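Local coordinates for odorant binding protein (AGAP010409-PA) (Anopheles gambiae, PDB 3L4A) that probably binds small hydrophobic odorants, as a secreted, mainly helical member of the insect PBP/GOBP family of odorant-binding proteins, at residues A[24-28]-A[29-33]; A[57-60]-A[61-64]. One frame throughout, in Å; residues are numbered along the deposited sequence. Where two conformers were deposited one is given.

In the fold
Along the chain, interaction 1 comes first: helix 21-28 ends and residues 29-33 fold back on its last turn. This turns the chain toward helix 36-48, on which Phe32 and Pro33 pack. The chain then passes through helix 36-48 and the small antiparallel pair of strands 52-53 and 57-58. Interaction 2 follows directly, joining the strand pair to helix 60-66, with Val58 and Leu60 against helix 75-87. The two contacts are local and in series, neither enclosing nor crossing the other. They lie on opposite sides of the chain's centre, about 21 Å apart between centres, one finishing a helix at the surface and the other starting one in a partly buried place.

Interaction 1: residues A[24-28]-A[29-33]; sequences KVHYR and ANEFP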
loop_
_atom_site.group_PDB
_atom_site.type_symbol
_atom_site.label_atom_id
_atom_site.label_comp_id
_atom_site.label_asym_id
_atom_site.label_seq_id
_atom_site.Cartn_x
_atom_site.Cartn_y
_atom_site.Cartn_z
ATOM N N LYS A 24 -15.368 -0.516 -5.757
ATOM C CA LYS A 24 -14.880 -1.894 -5.664
ATOM C C LYS A 24 -14.504 -2.495 -7.019
ATOM O O LYS A 24 -13.652 -3.387 -7.100
ATOM C CB LYS A 24 -15.870 -2.777 -4.909
ATOM C CG LYS A 24 -15.849 -2.534 -3.412
ATOM C CD LYS A 24 -16.908 -3.351 -2.701
ATOM C CE LYS A 24 -16.543 -4.828 -2.694
ATOM N NZ LYS A 24 -17.671 -5.654 -2.182
ATOM N N VAL A 25 -15.124 -1.998 -8.081
ATOM C CA VAL A 25 -14.698 -2.377 -9.419
ATOM C C VAL A 25 -13.251 -1.936 -9.632
ATOM O O VAL A 25 -12.442 -2.687 -10.181
ATOM C CB VAL A 25 -15.598 -1.766 -10.510
ATOM C CG1 VAL A 25 -14.974 -1.972 -11.887
ATOM C CG2 VAL A 25 -16.994 -2.373 -10.450
ATOM N N HIS A 26 -12.929 -0.716 -9.211
ATOM C CA HIS A 26 -11.559 -0.217 -9.309
ATOM C C HIS A 26 -10.614 -1.077 -8.481
ATOM O O HIS A 26 -9.567 -1.509 -8.964
ATOM C CB HIS A 26 -11.468 1.230 -8.832
ATOM C CG HIS A 26 -12.054 2.223 -9.784
ATOM N ND1 HIS A 26 -11.447 2.559 -10.974
ATOM C CD2 HIS A 26 -13.179 2.972 -9.709
ATOM C CE1 HIS A 26 -12.180 3.464 -11.598
ATOM N NE2 HIS A 26 -13.237 3.732 -10.851
ATOM N N TYR A 27 -10.989 -1.334 -7.232
ATOM C CA TYR A 27 -10.121 -2.078 -6.325
ATOM C C TYR A 27 -9.783 -3.474 -6.850
ATOM O O TYR A 27 -8.649 -3.942 -6.717
ATOM C CB TYR A 27 -10.753 -2.178 -4.934
ATOM C CG TYR A 27 -11.087 -0.845 -4.304
ATOM C CD1 TYR A 27 -10.459 0.325 -4.719
ATOM C CD2 TYR A 27 -12.019 -0.763 -3.281
ATOM C CE1 TYR A 27 -10.765 1.544 -4.135
ATOM C CE2 TYR A 27 -12.319 0.443 -2.683
ATOM C CZ TYR A 27 -11.697 1.592 -3.115
ATOM O OH TYR A 27 -12.008 2.792 -2.522
ATOM N N ARG A 28 -10.770 -4.147 -7.432
ATOM C CA ARG A 28 -10.550 -5.487 -7.973
ATOM C C ARG A 28 -9.684 -5.424 -9.232
ATOM O O ARG A 28 -9.110 -6.428 -9.651
ATOM C CB ARG A 28 -11.885 -6.182 -8.257
ATOM C CG ARG A 28 -12.678 -6.498 -6.998
ATOM C CD ARG A 28 -14.105 -6.919 -7.314
ATOM N NE ARG A 28 -14.809 -7.375 -6.118
ATOM C CZ ARG A 28 -16.132 -7.480 -6.024
ATOM N NH1 ARG A 28 -16.899 -7.155 -7.055
ATOM N NH2 ARG A 28 -16.688 -7.905 -4.895
ATOM N N ALA A 29 -9.592 -4.235 -9.822
ATOM C CA ALA A 29 -8.754 -4.007 -10.997
ATOM C C ALA A 29 -7.414 -3.382 -10.601
ATOM O O ALA A 29 -6.682 -2.867 -11.448
ATOM C CB ALA A 29 -9.477 -3.115 -11.995
ATOM N N ASN A 30 -7.104 -3.427 -9.308
ATOM C CA ASN A 30 -5.887 -2.815 -8.778
ATOM C C ASN A 30 -5.759 -1.332 -9.127
ATOM O O ASN A 30 -4.662 -0.820 -9.358
ATOM C CB ASN A 30 -4.653 -3.599 -9.223
ATOM C CG ASN A 30 -4.591 -4.975 -8.597
ATOM O OD1 ASN A 30 -4.716 -5.121 -7.379
ATOM N ND2 ASN A 30 -4.401 -5.996 -9.426
ATOM N N GLU A 31 -6.900 -0.652 -9.154
ATOM C CA GLU A 31 -6.943 0.776 -9.421
ATOM C C GLU A 31 -7.377 1.507 -8.156
ATOM O O GLU A 31 -8.449 1.240 -7.619
ATOM C CB GLU A 31 -7.916 1.066 -10.564
ATOM C CG GLU A 31 -7.595 0.308 -11.844
ATOM C CD GLU A 31 -8.711 0.382 -12.865
ATOM O OE1 GLU A 31 -9.866 0.653 -12.473
ATOM O OE2 GLU A 31 -8.433 0.162 -14.062
ATOM N N PHE A 32 -6.542 2.426 -7.678
ATOM C CA PHE A 32 -6.823 3.119 -6.419
ATOM C C PHE A 32 -6.785 4.636 -6.555
ATOM O O PHE A 32 -5.738 5.254 -6.413
ATOM C CB PHE A 32 -5.853 2.640 -5.335
ATOM C CG PHE A 32 -5.830 1.156 -5.188
ATOM C CD1 PHE A 32 -4.903 0.395 -5.883
ATOM C CD2 PHE A 32 -6.770 0.504 -4.402
ATOM C CE1 PHE A 32 -4.893 -0.981 -5.772
ATOM C CE2 PHE A 32 -6.767 -0.872 -4.287
ATOM C CZ PHE A 32 -5.822 -1.619 -4.970
ATOM N N PRO A 33 -7.947 5.243 -6.836
ATOM C CA PRO A 33 -8.076 6.686 -7.057
ATOM C C PRO A 33 -7.707 7.515 -5.830
ATOM O O PRO A 33 -7.731 7.004 -4.706
ATOM C CB PRO A 33 -9.570 6.865 -7.362
ATOM C CG PRO A 33 -10.052 5.514 -7.747
ATOM C CD PRO A 33 -9.240 4.550 -6.941
HETATM O O HOH W 1 -7.133 -6.078 -6.804
#
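His26 and Glu31 are joined firmly through the backbone and, less certainly, through their side chains. The carbonyl oxygen His26 O takes Glu31 N at 2.8 Å and Ala29 N at 2.9 Å, the two N-H groups arriving from opposite faces of the carbonyl plane. In one of the two conformers of Glu31, His26 ND1 donates to Glu31 OE1 at 2.9 Å, on the anti side of the carboxylate and out of its plane. In that conformer the oxygen is also tilted from the imidazole plane, and ring and carboxylate are turned 42° apart. Rotation of the ring about its CB-CG bond (chi2 -72°) presents ND1 to this oxygen.

Asn30 N bonds to Tyr27 O at 3.1 Å. With Glu31 N on His26 O and a positive phi at Asn30, the C-prime residue, this forms a Schellman motif that ends helix 21-28. A water donates to both Tyr27 O and Asn30 OD1, so the Asn30 side chain is tied to the same carbonyl as its backbone N.

Among the ring contacts, Tyr27 CD1 meets Phe32 CD2 at 3.7 Å; the two rings are nearly parallel (15°) but slid so far apart, centroids 5.8 Å, that they barely overlap. The carbonyl oxygen Glu31 O lies in the plane of the Tyr27 ring, at its edge, and Pro33 CG sits over one face of the His26 imidazole. Beyond the turn, Tyr27 stacks on Phe41 and its hydroxyl hydrogen-bonds Thr38, both on helix 36-48, where Phe32 also packs; Arg28 NH2 forms a salt bridge with Glu9, which Lys24 NZ also engages.

Interaction 2: residues A[57-60]-A[61-64]; sequences GVDL and QANW
Asp59 reaches past Leu60 to touch Ala62, and its side chain can be followed outward. CB lies 3.8 Å from Ala62 CB. CG is set anti to the backbone N (chi1 176°), which carries the carboxylate forward over the first turn of the helix. There OD1 accepts from Ala62 N at 3.1 Å in a nearly straight bond (171°), with the N-H coming from above the carboxylate plane. OD1 also accepts from Leu133 N, in the non-native C-terminal purification-tag region that folds back on the strand; the Ala62 bond lies within the native chain. The other oxygen, OD2, rests against the methyl Ala62 CB at 3.2 Å and accepts from an ammonium ion probably left by the crystallisation liquor.

The backbone of the same residue is held as well. Asp59 O receives Asn63 N at 3.0 Å, in the carbonyl plane, and Asn63 ND2 at 2.9 Å from above that plane. The Asn63 side chain crosses that of Val58 at about a right angle, with Val58 CG1 3.2 Å from Asn63 ND2; ND2 also reaches Leu51 O, while OD1 of this amide bonds Tyr111, so both its ends are occupied. One residue on, Trp64 N bonds Leu60 O at 2.9 Å and continues the helical pattern. Asp59 thus serves as the N-cap of helix 60-66, a classic Asp cap placed where strand 57-58 runs into the helix.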
loop_
_atom_site.group_PDB
_atom_site.type_symbol
_atom_site.label_atom_id
_atom_site.label_comp_id
_atom_site.label_asym_id
_atom_site.label_seq_id
_atom_site.Cartn_x
_atom_site.Cartn_y
_atom_site.Cartn_z
ATOM N N GLY A 57 5.589 2.311 9.034
ATOM C CA GLY A 57 5.542 2.592 7.609
ATOM C C GLY A 57 5.404 1.346 6.751
ATOM O O GLY A 57 4.731 0.387 7.117
ATOM N N VAL A 58 6.084 1.347 5.613
ATOM C CA VAL A 58 5.988 0.262 4.643
ATOM C C VAL A 58 7.012 -0.844 4.916
ATOM O O VAL A 58 8.209 -0.573 5.036
ATOM C CB VAL A 58 6.213 0.808 3.221
ATOM C CG1 VAL A 58 6.294 -0.318 2.205
ATOM C CG2 VAL A 58 5.118 1.798 2.857
ATOM N N ASP A 59 6.557 -2.089 5.031
ATOM C CA ASP A 59 7.502 -3.192 5.143
ATOM C C ASP A 59 7.972 -3.517 3.742
ATOM O O ASP A 59 7.265 -4.161 2.969
ATOM C CB ASP A 59 6.888 -4.429 5.821
ATOM C CG ASP A 59 7.843 -5.626 5.843
ATOM O OD1 ASP A 59 8.932 -5.550 5.249
ATOM O OD2 ASP A 59 7.502 -6.676 6.437
ATOM N N LEU A 60 9.174 -3.053 3.407
ATOM C CA LEU A 60 9.696 -3.225 2.065
ATOM C C LEU A 60 9.937 -4.695 1.676
ATOM O O LEU A 60 9.784 -5.070 0.514
ATOM C CB LEU A 60 10.951 -2.360 1.878
ATOM C CG LEU A 60 10.645 -0.863 2.023
ATOM C CD1 LEU A 60 11.918 -0.007 2.017
ATOM C CD2 LEU A 60 9.693 -0.414 0.940
ATOM N N GLN A 61 10.321 -5.530 2.639
ATOM C CA GLN A 61 10.491 -6.952 2.347
ATOM C C GLN A 61 9.153 -7.636 2.052
ATOM O O GLN A 61 9.043 -8.422 1.107
ATOM C CB GLN A 61 11.212 -7.666 3.493
ATOM C CG GLN A 61 11.343 -9.160 3.263
ATOM C CD GLN A 61 12.215 -9.504 2.066
ATOM O OE1 GLN A 61 13.182 -8.795 1.765
ATOM N NE2 GLN A 61 11.890 -10.590 1.383
ATOM N N ALA A 62 8.140 -7.312 2.854
ATOM C CA ALA A 62 6.796 -7.840 2.631
ATOM C C ALA A 62 6.252 -7.427 1.262
ATOM O O ALA A 62 5.657 -8.224 0.547
ATOM C CB ALA A 62 5.860 -7.391 3.735
ATOM N N ASN A 63 6.467 -6.170 0.894
ATOM C CA ASN A 63 6.063 -5.712 -0.431
ATOM C C ASN A 63 6.850 -6.364 -1.574
ATOM O O ASN A 63 6.296 -6.695 -2.620
ATOM C CB ASN A 63 6.101 -4.185 -0.498
ATOM C CG ASN A 63 4.900 -3.564 0.165
ATOM O OD1 ASN A 63 3.841 -3.430 -0.457
ATOM N ND2 ASN A 63 5.031 -3.212 1.436
ATOM N N TRP A 64 8.150 -6.561 -1.367
ATOM C CA TRP A 64 8.973 -7.270 -2.338
ATOM C C TRP A 64 8.377 -8.649 -2.581
ATOM O O TRP A 64 8.227 -9.080 -3.716
ATOM C CB TRP A 64 10.398 -7.392 -1.789
ATOM C CG TRP A 64 11.348 -8.205 -2.627
ATOM C CD1 TRP A 64 11.787 -9.481 -2.370
ATOM C CD2 TRP A 64 12.004 -7.795 -3.830
ATOM N NE1 TRP A 64 12.658 -9.883 -3.345
ATOM C CE2 TRP A 64 12.811 -8.873 -4.256
ATOM C CE3 TRP A 64 11.982 -6.626 -4.594
ATOM C CZ2 TRP A 64 13.592 -8.809 -5.402
ATOM C CZ3 TRP A 64 12.757 -6.565 -5.738
ATOM C CH2 TRP A 64 13.552 -7.654 -6.133
#